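Local coordinates for glycerol Dehydrogenase (Unidentified, PDB 5XN8), which catalyses the NAD-dependent oxidation of glycerol to dihydroxyacetone and probably allows its host to use glycerol as a carbon source without oxygen, at residues Gln6-Tyr11 with Ser241-Glu246; Tyr11-Asp16 with Arg232-Asn237; Pro110-Pro115 with Met149-Thr154; Trp176-Ala181 with Ser248-Ala253; Glu215-Ala220 with Asp228-Ile233. All blocks are in the same frame, centred on the assembly; numbering follows the deposited sequence.

Interaction 1: Gln6-Tyr11 with Ser241-Glu246; sequences QSPGKY and SGIGFE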
# COMPACT_ATOMS: atom_id res chain seq x y z
N GLN A 6 -32.51 -7.15 19.64
CA GLN A 6 -33.06 -6.72 20.92
C GLN A 6 -31.97 -6.19 21.83
O GLN A 6 -30.78 -6.42 21.61
CB GLN A 6 -33.91 -7.81 21.60
CG GLN A 6 -33.24 -9.14 21.91
CD GLN A 6 -34.23 -10.14 22.49
OE1 GLN A 6 -35.15 -10.62 21.79
NE2 GLN A 6 -34.09 -10.44 23.77
N SER A 7 -32.38 -5.42 22.83
CA SER A 7 -31.46 -4.71 23.70
C SER A 7 -32.10 -4.45 25.06
O SER A 7 -33.33 -4.37 25.15
CB SER A 7 -31.05 -3.39 23.05
OG SER A 7 -30.00 -2.73 23.76
N PRO A 8 -31.28 -4.33 26.12
CA PRO A 8 -31.82 -3.74 27.35
C PRO A 8 -32.14 -2.27 27.12
O PRO A 8 -31.42 -1.60 26.37
CB PRO A 8 -30.65 -3.88 28.33
CG PRO A 8 -29.44 -3.91 27.47
CD PRO A 8 -29.87 -4.71 26.28
N GLY A 9 -33.21 -1.78 27.74
CA GLY A 9 -33.64 -0.38 27.61
C GLY A 9 -32.54 0.65 27.79
O GLY A 9 -32.42 1.57 26.98
N LYS A 10 -31.73 0.49 28.84
CA LYS A 10 -30.61 1.40 29.13
C LYS A 10 -29.42 0.63 29.68
O LYS A 10 -29.58 -0.30 30.47
CB LYS A 10 -31.02 2.47 30.15
CG LYS A 10 -31.94 3.54 29.60
CD LYS A 10 -31.96 4.79 30.46
CE LYS A 10 -33.15 5.66 30.12
NZ LYS A 10 -34.45 5.09 30.60
N TYR A 11 -28.22 1.02 29.26
CA TYR A 11 -26.97 0.44 29.73
C TYR A 11 -26.09 1.57 30.26
O TYR A 11 -25.78 2.49 29.52
CB TYR A 11 -26.30 -0.35 28.61
CG TYR A 11 -24.89 -0.79 28.91
CD1 TYR A 11 -24.63 -2.00 29.54
CD2 TYR A 11 -23.81 0.01 28.55
CE1 TYR A 11 -23.34 -2.40 29.80
CE2 TYR A 11 -22.51 -0.37 28.84
CZ TYR A 11 -22.29 -1.59 29.46
OH TYR A 11 -20.99 -1.98 29.73
N SER A 241 -20.57 -7.84 23.41
CA SER A 241 -20.64 -9.29 23.34
C SER A 241 -22.07 -9.77 23.57
O SER A 241 -22.52 -10.71 22.91
CB SER A 241 -19.68 -9.93 24.36
OG SER A 241 -19.67 -11.35 24.25
N GLY A 242 -22.78 -9.10 24.48
CA GLY A 242 -24.18 -9.41 24.80
C GLY A 242 -25.17 -9.24 23.67
O GLY A 242 -25.99 -10.13 23.42
N ILE A 243 -25.12 -8.09 22.99
CA ILE A 243 -25.93 -7.86 21.78
C ILE A 243 -25.46 -8.82 20.69
O ILE A 243 -26.27 -9.38 19.97
CB ILE A 243 -25.83 -6.39 21.26
CG1 ILE A 243 -26.34 -5.37 22.28
CG2 ILE A 243 -26.58 -6.22 19.94
CD1 ILE A 243 -27.79 -5.49 22.66
N GLY A 244 -24.15 -9.00 20.59
CA GLY A 244 -23.54 -9.92 19.64
C GLY A 244 -24.05 -11.35 19.67
O GLY A 244 -24.39 -11.88 18.63
N PHE A 245 -24.12 -11.97 20.84
CA PHE A 245 -24.52 -13.39 20.90
C PHE A 245 -26.04 -13.57 20.77
O PHE A 245 -26.50 -14.50 20.09
CB PHE A 245 -23.93 -14.10 22.15
CG PHE A 245 -24.85 -14.15 23.35
CD1 PHE A 245 -25.82 -15.14 23.46
CD2 PHE A 245 -24.71 -13.24 24.40
CE1 PHE A 245 -26.66 -15.20 24.57
CE2 PHE A 245 -25.54 -13.30 25.50
CZ PHE A 245 -26.52 -14.28 25.59
N GLU A 246 -26.81 -12.68 21.40
CA GLU A 246 -28.26 -12.83 21.47
C GLU A 246 -28.96 -12.47 20.16
O GLU A 246 -29.93 -13.14 19.78
CB GLU A 246 -28.83 -11.97 22.60
CG GLU A 246 -30.31 -12.21 22.88
CD GLU A 246 -30.80 -11.45 24.09
OE1 GLU A 246 -30.67 -10.20 24.11
OE2 GLU A 246 -31.32 -12.10 25.02

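Interaction 2: Tyr11-Asp16 with Arg232-Asn237; sequences YLQGPD and RIIEAN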
# COMPACT_ATOMS: atom_id res chain seq x y z
N TYR A 11 -28.22 1.02 29.26
CA TYR A 11 -26.97 0.44 29.73
C TYR A 11 -26.09 1.57 30.26
O TYR A 11 -25.78 2.49 29.52
CB TYR A 11 -26.30 -0.35 28.61
CG TYR A 11 -24.89 -0.79 28.91
CD1 TYR A 11 -24.63 -2.00 29.54
CD2 TYR A 11 -23.81 0.01 28.55
CE1 TYR A 11 -23.34 -2.40 29.80
CE2 TYR A 11 -22.51 -0.37 28.84
CZ TYR A 11 -22.29 -1.59 29.46
OH TYR A 11 -20.99 -1.98 29.73
N LEU A 12 -25.75 1.53 31.54
CA LEU A 12 -24.96 2.58 32.20
C LEU A 12 -23.60 2.04 32.58
O LEU A 12 -23.49 0.89 33.02
CB LEU A 12 -25.66 3.06 33.48
CG LEU A 12 -26.89 3.96 33.35
CD1 LEU A 12 -28.10 3.18 32.85
CD2 LEU A 12 -27.17 4.61 34.70
N GLN A 13 -22.57 2.87 32.45
CA GLN A 13 -21.21 2.44 32.77
C GLN A 13 -20.28 3.59 33.13
O GLN A 13 -20.16 4.54 32.39
CB GLN A 13 -20.61 1.66 31.60
CG GLN A 13 -19.22 1.13 31.87
CD GLN A 13 -18.58 0.59 30.62
OE1 GLN A 13 -19.16 -0.26 29.94
NE2 GLN A 13 -17.39 1.11 30.27
N GLY A 14 -19.58 3.45 34.26
CA GLY A 14 -18.57 4.43 34.68
C GLY A 14 -18.23 4.29 36.15
O GLY A 14 -18.77 3.43 36.85
N PRO A 15 -17.32 5.15 36.64
CA PRO A 15 -17.05 5.21 38.09
C PRO A 15 -18.31 5.57 38.88
O PRO A 15 -19.05 6.46 38.46
CB PRO A 15 -16.01 6.33 38.19
CG PRO A 15 -15.29 6.29 36.89
CD PRO A 15 -16.35 5.94 35.87
N ASP A 16 -18.54 4.87 39.98
CA ASP A 16 -19.66 5.15 40.90
C ASP A 16 -21.05 5.02 40.27
O ASP A 16 -22.00 5.63 40.74
CB ASP A 16 -19.49 6.53 41.55
CG ASP A 16 -18.13 6.69 42.22
OD1 ASP A 16 -17.77 5.87 43.09
OD2 ASP A 16 -17.41 7.65 41.87
N ARG A 232 -13.35 0.34 27.98
CA ARG A 232 -13.62 -0.20 26.64
C ARG A 232 -13.83 -1.72 26.69
O ARG A 232 -14.70 -2.25 25.99
CB ARG A 232 -12.49 0.11 25.65
CG ARG A 232 -12.16 1.57 25.41
CD ARG A 232 -13.26 2.33 24.69
NE ARG A 232 -12.95 3.76 24.61
CZ ARG A 232 -12.12 4.33 23.72
NH1 ARG A 232 -11.48 3.61 22.79
NH2 ARG A 232 -11.93 5.65 23.75
N ILE A 233 -13.01 -2.40 27.49
CA ILE A 233 -13.09 -3.86 27.63
C ILE A 233 -14.32 -4.31 28.41
O ILE A 233 -14.91 -5.33 28.08
CB ILE A 233 -11.78 -4.44 28.22
CG1 ILE A 233 -10.66 -4.37 27.17
CG2 ILE A 233 -11.94 -5.87 28.74
CD1 ILE A 233 -10.77 -5.36 26.03
N ILE A 234 -14.70 -3.56 29.45
CA ILE A 234 -15.95 -3.83 30.18
C ILE A 234 -17.17 -3.68 29.26
O ILE A 234 -18.14 -4.45 29.39
CB ILE A 234 -16.08 -2.93 31.44
CG1 ILE A 234 -15.07 -3.36 32.50
CG2 ILE A 234 -17.49 -2.99 32.03
CD1 ILE A 234 -14.88 -2.35 33.62
N GLU A 235 -17.14 -2.71 28.35
CA GLU A 235 -18.22 -2.53 27.38
C GLU A 235 -18.21 -3.65 26.34
O GLU A 235 -19.27 -4.18 25.99
CB GLU A 235 -18.09 -1.18 26.67
CG GLU A 235 -19.32 -0.81 25.85
CD GLU A 235 -19.09 0.32 24.87
OE1 GLU A 235 -18.16 1.12 25.10
OE2 GLU A 235 -19.84 0.41 23.86
N ALA A 236 -17.02 -3.99 25.85
CA ALA A 236 -16.84 -5.13 24.96
C ALA A 236 -17.38 -6.42 25.58
O ALA A 236 -18.18 -7.13 24.96
CB ALA A 236 -15.37 -5.30 24.60
N ASN A 237 -16.96 -6.68 26.82
CA ASN A 237 -17.36 -7.88 27.57
C ASN A 237 -18.84 -7.97 27.89
O ASN A 237 -19.37 -9.08 28.05
CB ASN A 237 -16.57 -7.98 28.90
CG ASN A 237 -15.13 -8.42 28.71
OD1 ASN A 237 -14.63 -8.53 27.58
ND2 ASN A 237 -14.46 -8.69 29.83

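Interaction 3: Pro110-Pro115 with Met149-Thr154; sequences PVVVIP and MVVMDT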
# COMPACT_ATOMS: atom_id res chain seq x y z
N PRO A 110 -40.17 -4.28 36.33
CA PRO A 110 -38.90 -3.86 35.74
C PRO A 110 -37.70 -4.41 36.51
O PRO A 110 -37.77 -4.62 37.73
CB PRO A 110 -38.95 -2.34 35.82
CG PRO A 110 -39.84 -2.06 36.99
CD PRO A 110 -40.88 -3.13 36.93
N VAL A 111 -36.60 -4.64 35.78
CA VAL A 111 -35.42 -5.31 36.30
C VAL A 111 -34.21 -4.40 36.12
O VAL A 111 -34.01 -3.83 35.05
CB VAL A 111 -35.16 -6.63 35.54
CG1 VAL A 111 -33.86 -7.29 36.02
CG2 VAL A 111 -36.34 -7.57 35.69
N VAL A 112 -33.41 -4.29 37.18
CA VAL A 112 -32.10 -3.65 37.12
C VAL A 112 -31.08 -4.71 37.49
O VAL A 112 -31.24 -5.39 38.50
CB VAL A 112 -32.00 -2.48 38.13
CG1 VAL A 112 -30.64 -1.80 38.04
CG2 VAL A 112 -33.13 -1.48 37.91
N VAL A 113 -30.03 -4.84 36.69
CA VAL A 113 -28.93 -5.77 36.99
C VAL A 113 -27.65 -4.96 37.18
O VAL A 113 -27.34 -4.08 36.38
CB VAL A 113 -28.74 -6.88 35.93
CG1 VAL A 113 -29.88 -7.89 36.03
CG2 VAL A 113 -28.64 -6.34 34.52
N ILE A 114 -26.93 -5.25 38.26
CA ILE A 114 -25.71 -4.52 38.62
C ILE A 114 -24.58 -5.53 38.81
O ILE A 114 -24.27 -5.91 39.94
CB ILE A 114 -25.92 -3.66 39.90
CG1 ILE A 114 -27.21 -2.85 39.81
CG2 ILE A 114 -24.72 -2.74 40.13
CD1 ILE A 114 -27.41 -1.84 40.93
N PRO A 115 -23.95 -5.98 37.70
CA PRO A 115 -22.79 -6.86 37.82
C PRO A 115 -21.62 -6.20 38.53
O PRO A 115 -21.19 -5.11 38.14
CB PRO A 115 -22.43 -7.17 36.35
CG PRO A 115 -23.65 -6.86 35.57
CD PRO A 115 -24.32 -5.75 36.29
N MET A 149 -32.60 -2.07 32.93
CA MET A 149 -31.33 -1.36 33.13
C MET A 149 -30.18 -2.33 33.40
O MET A 149 -30.38 -3.36 34.06
CB MET A 149 -31.43 -0.39 34.29
CG MET A 149 -32.24 0.86 34.00
SD MET A 149 -32.28 1.94 35.45
CE MET A 149 -30.61 2.57 35.43
N VAL A 150 -29.00 -1.98 32.90
CA VAL A 150 -27.75 -2.69 33.17
C VAL A 150 -26.75 -1.65 33.66
O VAL A 150 -26.42 -0.73 32.93
CB VAL A 150 -27.19 -3.40 31.91
CG1 VAL A 150 -25.84 -4.04 32.20
CG2 VAL A 150 -28.19 -4.43 31.37
N VAL A 151 -26.26 -1.81 34.89
CA VAL A 151 -25.43 -0.80 35.54
C VAL A 151 -24.06 -1.39 35.89
O VAL A 151 -23.96 -2.31 36.70
CB VAL A 151 -26.11 -0.25 36.81
CG1 VAL A 151 -25.38 0.98 37.32
CG2 VAL A 151 -27.58 0.07 36.52
N MET A 152 -23.02 -0.82 35.28
CA MET A 152 -21.66 -1.33 35.41
C MET A 152 -20.82 -0.30 36.14
O MET A 152 -20.42 0.71 35.57
CB MET A 152 -21.08 -1.59 34.01
CG MET A 152 -21.96 -2.47 33.12
SD MET A 152 -22.12 -4.16 33.72
CE MET A 152 -20.49 -4.81 33.39
N ASP A 153 -20.58 -0.53 37.43
CA ASP A 153 -19.72 0.33 38.23
C ASP A 153 -18.30 -0.18 38.06
O ASP A 153 -17.92 -1.20 38.66
CB ASP A 153 -20.13 0.35 39.71
CG ASP A 153 -19.41 1.45 40.50
OD1 ASP A 153 -18.26 1.79 40.17
OD2 ASP A 153 -20.01 1.99 41.44
N THR A 154 -17.52 0.54 37.26
CA THR A 154 -16.19 0.10 36.88
C THR A 154 -15.15 0.27 37.99
O THR A 154 -14.07 -0.30 37.90
CB THR A 154 -15.72 0.87 35.63
OG1 THR A 154 -15.70 2.27 35.92
CG2 THR A 154 -16.66 0.60 34.44
O HOH W 1 -21.66 -2.65 38.46

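Interaction 4: Trp176-Ala181 with Ser248-Ala253; sequences WFEAKA and SGLAAA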
# COMPACT_ATOMS: atom_id res chain seq x y z
N TRP A 176 -17.61 -12.54 17.76
CA TRP A 176 -17.44 -12.29 16.31
C TRP A 176 -17.46 -13.57 15.48
O TRP A 176 -18.07 -13.60 14.40
CB TRP A 176 -16.13 -11.54 16.04
CG TRP A 176 -15.72 -11.56 14.60
CD1 TRP A 176 -14.59 -12.09 14.09
CD2 TRP A 176 -16.46 -11.05 13.48
NE1 TRP A 176 -14.56 -11.94 12.73
CE2 TRP A 176 -15.70 -11.31 12.33
CE3 TRP A 176 -17.70 -10.41 13.35
CZ2 TRP A 176 -16.13 -10.94 11.05
CZ3 TRP A 176 -18.13 -10.04 12.08
CH2 TRP A 176 -17.35 -10.31 10.94
N PHE A 177 -16.80 -14.63 15.95
CA PHE A 177 -16.65 -15.83 15.14
C PHE A 177 -17.93 -16.64 15.02
O PHE A 177 -18.22 -17.19 13.95
CB PHE A 177 -15.52 -16.69 15.69
CG PHE A 177 -14.18 -16.03 15.58
CD1 PHE A 177 -13.53 -15.96 14.36
CD2 PHE A 177 -13.61 -15.43 16.69
CE1 PHE A 177 -12.31 -15.32 14.26
CE2 PHE A 177 -12.38 -14.78 16.58
CZ PHE A 177 -11.72 -14.74 15.36
N GLU A 178 -18.69 -16.69 16.11
CA GLU A 178 -20.00 -17.34 16.14
C GLU A 178 -21.09 -16.50 15.49
O GLU A 178 -22.00 -17.03 14.83
CB GLU A 178 -20.41 -17.65 17.58
CG GLU A 178 -19.47 -18.63 18.28
CD GLU A 178 -19.92 -18.94 19.69
OE1 GLU A 178 -19.74 -18.10 20.58
OE2 GLU A 178 -20.44 -20.04 19.91
N ALA A 179 -21.03 -15.18 15.70
CA ALA A 179 -21.96 -14.27 15.04
C ALA A 179 -21.79 -14.39 13.53
O ALA A 179 -22.75 -14.69 12.82
CB ALA A 179 -21.72 -12.84 15.48
N LYS A 180 -20.55 -14.22 13.07
CA LYS A 180 -20.20 -14.27 11.63
C LYS A 180 -20.53 -15.62 10.99
O LYS A 180 -20.89 -15.67 9.82
CB LYS A 180 -18.72 -13.92 11.43
CG LYS A 180 -18.23 -13.83 9.99
CD LYS A 180 -19.08 -12.89 9.15
CE LYS A 180 -18.37 -12.48 7.87
NZ LYS A 180 -18.37 -13.57 6.84
N ALA A 181 -20.41 -16.70 11.76
CA ALA A 181 -20.78 -18.05 11.30
C ALA A 181 -22.29 -18.23 11.16
O ALA A 181 -22.75 -18.94 10.27
CB ALA A 181 -20.21 -19.10 12.24
N SER A 248 -27.11 -11.72 17.06
CA SER A 248 -26.38 -12.18 15.87
C SER A 248 -26.30 -13.71 15.86
O SER A 248 -26.61 -14.33 14.84
CB SER A 248 -24.99 -11.53 15.79
OG SER A 248 -24.69 -11.14 14.46
N GLY A 249 -25.88 -14.32 16.97
CA GLY A 249 -25.97 -15.78 17.17
C GLY A 249 -24.77 -16.47 17.84
O GLY A 249 -23.64 -15.97 17.76
N LEU A 250 -25.06 -17.61 18.50
CA LEU A 250 -24.06 -18.56 18.98
C LEU A 250 -23.86 -19.68 17.95
O LEU A 250 -24.74 -19.96 17.15
CB LEU A 250 -24.52 -19.24 20.28
CG LEU A 250 -24.87 -18.37 21.48
CD1 LEU A 250 -25.60 -19.20 22.53
CD2 LEU A 250 -23.62 -17.76 22.07
N ALA A 251 -22.71 -20.35 18.02
CA ALA A 251 -22.39 -21.40 17.05
C ALA A 251 -21.47 -22.46 17.68
O ALA A 251 -21.80 -22.96 18.75
CB ALA A 251 -21.84 -20.80 15.76
N ALA A 252 -20.33 -22.80 17.06
CA ALA A 252 -19.53 -23.95 17.51
C ALA A 252 -18.92 -23.78 18.89
O ALA A 252 -19.03 -24.67 19.74
CB ALA A 252 -18.42 -24.24 16.51
N ALA A 253 -18.28 -22.63 19.11
CA ALA A 253 -17.54 -22.36 20.35
C ALA A 253 -18.30 -22.66 21.65
O ALA A 253 -17.75 -23.26 22.58
CB ALA A 253 -17.03 -20.93 20.36

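Interaction 5: Glu215-Ala220 with Asp228-Ile233; sequences EKARLA and DALERI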
# COMPACT_ATOMS: atom_id res chain seq x y z
N GLU A 215 -4.93 -6.02 26.51
CA GLU A 215 -3.72 -6.05 27.33
C GLU A 215 -3.62 -4.83 28.25
O GLU A 215 -3.31 -4.98 29.43
CB GLU A 215 -2.49 -6.20 26.43
CG GLU A 215 -1.16 -6.42 27.16
CD GLU A 215 -1.13 -7.64 28.08
OE1 GLU A 215 -2.01 -8.52 27.99
OE2 GLU A 215 -0.22 -7.72 28.92
N LYS A 216 -3.88 -3.63 27.73
CA LYS A 216 -3.89 -2.42 28.57
C LYS A 216 -4.89 -2.51 29.70
O LYS A 216 -4.65 -2.00 30.79
CB LYS A 216 -4.18 -1.16 27.74
CG LYS A 216 -3.06 -0.78 26.78
CD LYS A 216 -3.38 0.50 26.03
CE LYS A 216 -4.40 0.32 24.91
NZ LYS A 216 -4.76 1.65 24.32
N ALA A 217 -6.04 -3.14 29.42
CA ALA A 217 -7.09 -3.35 30.42
C ALA A 217 -6.69 -4.34 31.51
O ALA A 217 -6.89 -4.07 32.70
CB ALA A 217 -8.35 -3.82 29.74
N ARG A 218 -6.13 -5.48 31.10
CA ARG A 218 -5.71 -6.52 32.03
C ARG A 218 -4.72 -6.03 33.09
O ARG A 218 -4.81 -6.42 34.24
CB ARG A 218 -5.06 -7.70 31.28
CG ARG A 218 -4.63 -8.85 32.17
CD ARG A 218 -3.92 -9.92 31.38
NE ARG A 218 -2.55 -9.52 31.05
CZ ARG A 218 -1.52 -9.55 31.89
NH1 ARG A 218 -1.67 -9.98 33.15
NH2 ARG A 218 -0.32 -9.15 31.47
N LEU A 219 -3.80 -5.17 32.68
CA LEU A 219 -2.79 -4.62 33.58
C LEU A 219 -3.38 -3.61 34.55
O LEU A 219 -2.99 -3.57 35.71
CB LEU A 219 -1.63 -4.00 32.79
CG LEU A 219 -0.82 -5.02 31.98
CD1 LEU A 219 0.15 -4.30 31.06
CD2 LEU A 219 -0.06 -6.00 32.86
N ALA A 220 -4.31 -2.78 34.06
CA ALA A 220 -5.09 -1.89 34.92
C ALA A 220 -5.91 -2.68 35.93
O ALA A 220 -5.96 -2.33 37.11
CB ALA A 220 -6.01 -1.01 34.07
N ASP A 228 -9.25 4.01 30.79
CA ASP A 228 -10.24 3.98 29.68
C ASP A 228 -10.12 2.71 28.83
O ASP A 228 -11.05 2.40 28.12
CB ASP A 228 -10.18 5.24 28.80
CG ASP A 228 -11.58 5.66 28.27
OD1 ASP A 228 -12.40 6.16 29.07
OD2 ASP A 228 -11.86 5.48 27.06
N ALA A 229 -9.01 1.99 28.92
CA ALA A 229 -8.88 0.67 28.27
C ALA A 229 -9.75 -0.39 28.96
O ALA A 229 -10.34 -1.25 28.31
CB ALA A 229 -7.43 0.22 28.27
N LEU A 230 -9.80 -0.32 30.29
CA LEU A 230 -10.69 -1.17 31.07
C LEU A 230 -12.16 -0.83 30.79
O LEU A 230 -13.00 -1.74 30.70
CB LEU A 230 -10.39 -1.02 32.56
CG LEU A 230 -11.18 -1.93 33.52
CD1 LEU A 230 -10.88 -3.39 33.24
CD2 LEU A 230 -10.89 -1.58 34.97
N GLU A 231 -12.46 0.46 30.65
CA GLU A 231 -13.83 0.89 30.32
C GLU A 231 -14.25 0.32 28.97
O GLU A 231 -15.38 -0.15 28.84
CB GLU A 231 -13.93 2.43 30.28
CG GLU A 231 -13.71 3.14 31.62
CD GLU A 231 -14.96 3.23 32.50
OE1 GLU A 231 -16.09 3.19 31.99
OE2 GLU A 231 -14.80 3.38 33.74
N ARG A 232 -13.35 0.34 27.98
CA ARG A 232 -13.62 -0.20 26.64
C ARG A 232 -13.83 -1.72 26.69
O ARG A 232 -14.70 -2.25 25.99
CB ARG A 232 -12.49 0.11 25.65
CG ARG A 232 -12.16 1.57 25.41
CD ARG A 232 -13.26 2.33 24.69
NE ARG A 232 -12.95 3.76 24.61
CZ ARG A 232 -12.12 4.33 23.72
NH1 ARG A 232 -11.48 3.61 22.79
NH2 ARG A 232 -11.93 5.65 23.75
N ILE A 233 -13.01 -2.40 27.49
CA ILE A 233 -13.09 -3.86 27.63
C ILE A 233 -14.32 -4.31 28.41
O ILE A 233 -14.91 -5.33 28.08
CB ILE A 233 -11.78 -4.44 28.22
CG1 ILE A 233 -10.66 -4.37 27.17
CG2 ILE A 233 -11.94 -5.87 28.74
CD1 ILE A 233 -10.77 -5.36 26.03

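Interaction 1: Gln6-Tyr11 with Ser241-Glu246
Two flat groups, the amide of Gln6 and the carboxylate of Glu246, meet with their planes 59° apart and their side chains crossing at about a right angle. Gln6 NE2 stands 3.4 Å from Glu246 OE1, while Gln6 CG touches the same oxygen at 3.5 Å, so the carboxylate meets both amide and aliphatic stem. The carboxylate is buried: its two oxygens take hydrogen bonds from the side chain of Asn146 and the backbone N of Ala126, while Gln6 OE1 is bonded to Lys10 NZ of the second subunit. On the helix itself, Glu246 CB sits 4.3 Å above the centre of one face of the Phe245 ring. The second half of the contact is made by one methyl, Ile243 CD1, which meets two oxygens and a proline carbon. Its first two torsions, both -62°, carry CD1 to Gln6 O at 3.3 Å, Ser7 OG at 3.7 Å and Pro8 CD at 4.2 Å; Ser7 OG is hydrogen-bonded to the hydroxyl of Tyr239, one turn before Ile243 on helix 228-247. Glu246 also touches Ser125, which probably binds NAD. In the two-domain fold of iron-containing alcohol dehydrogenases, the turn leading into strand 10-14 rests against this helix, with Pro8 reaching Val150 of strand 149-153, Ile243 reaching Leu202 of helix 197-223, and Gln6 and Lys10 pairing with an antiparallel strand of the second subunit.

Interaction 2: Tyr11-Asp16 with Arg232-Asn237
Gln13 lays its amide oxygen against the helix backbone: OE1 is 3.5 Å from Glu235 CA and 3.6 Å from Glu235 CB, while the methyl CG2 of Ile234 approaches OE1 at 3.8 Å. The glutamine gets there by running straight out from the strand, CG anti to the backbone N (chi1 -178°) and the chain extended beyond it. Its amide is held from two sides. Tyr11, two residues earlier and on the same side of the strand, donates its hydroxyl proton to Gln13 OE1 across a short distance, 2.5 Å, arriving in the carbonyl plane with a C=O...donor angle of 149°; Gln13 NE2 gives a hydrogen bond to the backbone O of Glu231. Together these bonds favour one rotation of the amide, although no hydrogen bond joins the two segments themselves. Tyr11 OH touches Glu235 CA at 3.7 Å, so the polar ends meet the helix by van der Waals contact. Glu235 spends its carboxylate elsewhere, on the backbone N atoms of Glu197 and Ala198 of the second subunit, a setting that would favour its negative charge. Strand 11-14 and helix 232-237 run nearly antiparallel, at 155° with axes 9.7 Å apart; Ile234 continues onto Met152, Thr154 and Ile157, and strand 10-14, hydrogen-bonded to strand 149-153 on one edge, pairs with an antiparallel strand of the second subunit.

Interaction 3: Pro110-Pro115 with Met149-Thr154
Three backbone hydrogen bonds stitch these strands together: Met149 N to Val111 O at 3.1 Å, Val113 N to Met149 O at 3.0 Å, and Val151 N to Val113 O at 2.9 Å. The alternation is that of a parallel ladder: Met149 and Val113 each bond two residues of the other strand. Pro115 has no N-H to give, and near it a water takes over the bridging, donating to Pro115 O and Val151 O and accepting from Asp153 N at 2.6 Å. Asp153 ends the strand as the N-cap of helix 154-158, its OD1 bonded to Ala155 N. The ladder belongs to the six-stranded parallel sheet of the Rossmann-like nucleotide-binding domain, in which strand 111-115 leads directly to Thr116, a probable NAD-binding residue. On one face Val112 and Met149 lie side by side, and Val112 CG1 reaches diagonally to Val151 CG2 at 3.9 Å. The other face carries Val113 and Val150, whose CG2 methyls meet at 3.7 Å; Val113 CG2 reaches across because it occupies the place between its own backbone N and carbonyl carbon (chi1 -72° for CG1). Farther along, the Met152 chain, bent at its second and third torsions, brings SD to 3.6 Å from Pro115 CG, the two side chains crossing at about a right angle. Leu97 of helix 94-107 touches Val113 and Pro115, while Met152 touches Ile234 and Thr238 of helix 228-247.

Interaction 4: Trp176-Ala181 with Ser248-Ala253
Glu178 and Ala179 make the tight part of this contact, where helix 162-185 presses against the backbone linking helices 228-247 and 252-260. Ala179 CB meets Ser248 CB at 3.5 Å, and Gly249 O lies 3.5 Å from Glu178 C. Gly249 turns with a positive phi of 139°, a conformation that calls for glycine, as the chain leaves its helix. Glu178 is the most deeply covered residue here: its extended chain runs alongside the loop, and OE2 accepts a hydrogen bond from Ala251 N at 3.0 Å, nearly straight at 165° but arriving from above the carboxylate plane, 50° out of it. The methyl of Ala253 packs on the same group, CB lying 3.6 Å from Glu178 OE2. Packing is slacker toward Leu250, a partly exposed residue that heads away from the helix, its CD2 coming no closer than 4.2 Å to Glu178 OE1; Ala181 CB and Ala251 CB are likewise 4.2 Å apart. The other oxygen of Glu178, OE1, is hydrogen-bonded to Ser174 OG and to His254 ND1, and His254 is a ligand of the bound zinc together with Asp171 and His271. Glu178 is therefore a second-shell residue: with one oxygen held by the loop and the other on the imidazole, it probably helps to fix the rotation of His254, consistent with the other ring nitrogen facing the metal.

Interaction 5: Glu215-Ala220 with Asp228-Ile233
With CG1 beside its backbone N (chi1 -72°), Ile233 turns that branch onto Ala217, Ile233 CG1 meeting Ala217 CB at 3.5 Å. Leu230, its CG instead anti to the backbone N (chi1 -176°), brings CD1 to 4.3 Å from the same Ala217 CB. That methyl thus touches Ala229, Leu230 and Ile233, and it also lies 3.6 Å from the backbone O of Ala229. Beside it, Lys216 CB touches Ala229 CB at 3.6 Å. The small alanines let the helices come close: helix segments 215-220 and 228-233 approach to 7.6 Å between axes and cross at -111°. They belong to consecutive helices joined by a short loop, within the all-helical C-terminal domain of this dehydrogenase family. Charges stay on the flanks. Arg218 grips Glu215 side-on within its own helix, Arg218 NE to Glu215 OE1 at 3.3 Å and NH2 to OE2 at 2.9 Å, both carboxylate oxygens being met on the syn side. One turn along the second helix, Arg232 NE forms a salt bridge with Asp228 OD2 at 3.2 Å and another with Glu197 of the second subunit. Lys216 sends its ammonium group to Asn287 and Ser288 of the third subunit, and Leu358 of that subunit packs on Leu219.

All five contacts are buried, but they differ in chemistry. Interaction 3 is mainly sheet pairing, a ladder of backbone hydrogen bonds with aliphatic packing, and no other subunit touches it. Interactions 1 and 2 use the same pair, strand 10-14 and helix 228-247, and share Tyr11; lacking clear hydrogen bonds across their segments, they join the sheet domain to the helical domain beside the second subunit. Interaction 2 meets interaction 3 through Leu12, bonded to Val150 and Met152. Interaction 5, on the same helix 228-247, is alanine packing with flanking charges, some paired within their helix and some reaching other subunits. Interaction 4 lies nearest the zinc and relies on one buried carboxylate; Gly244 O and Gly249 N link it to interaction 1.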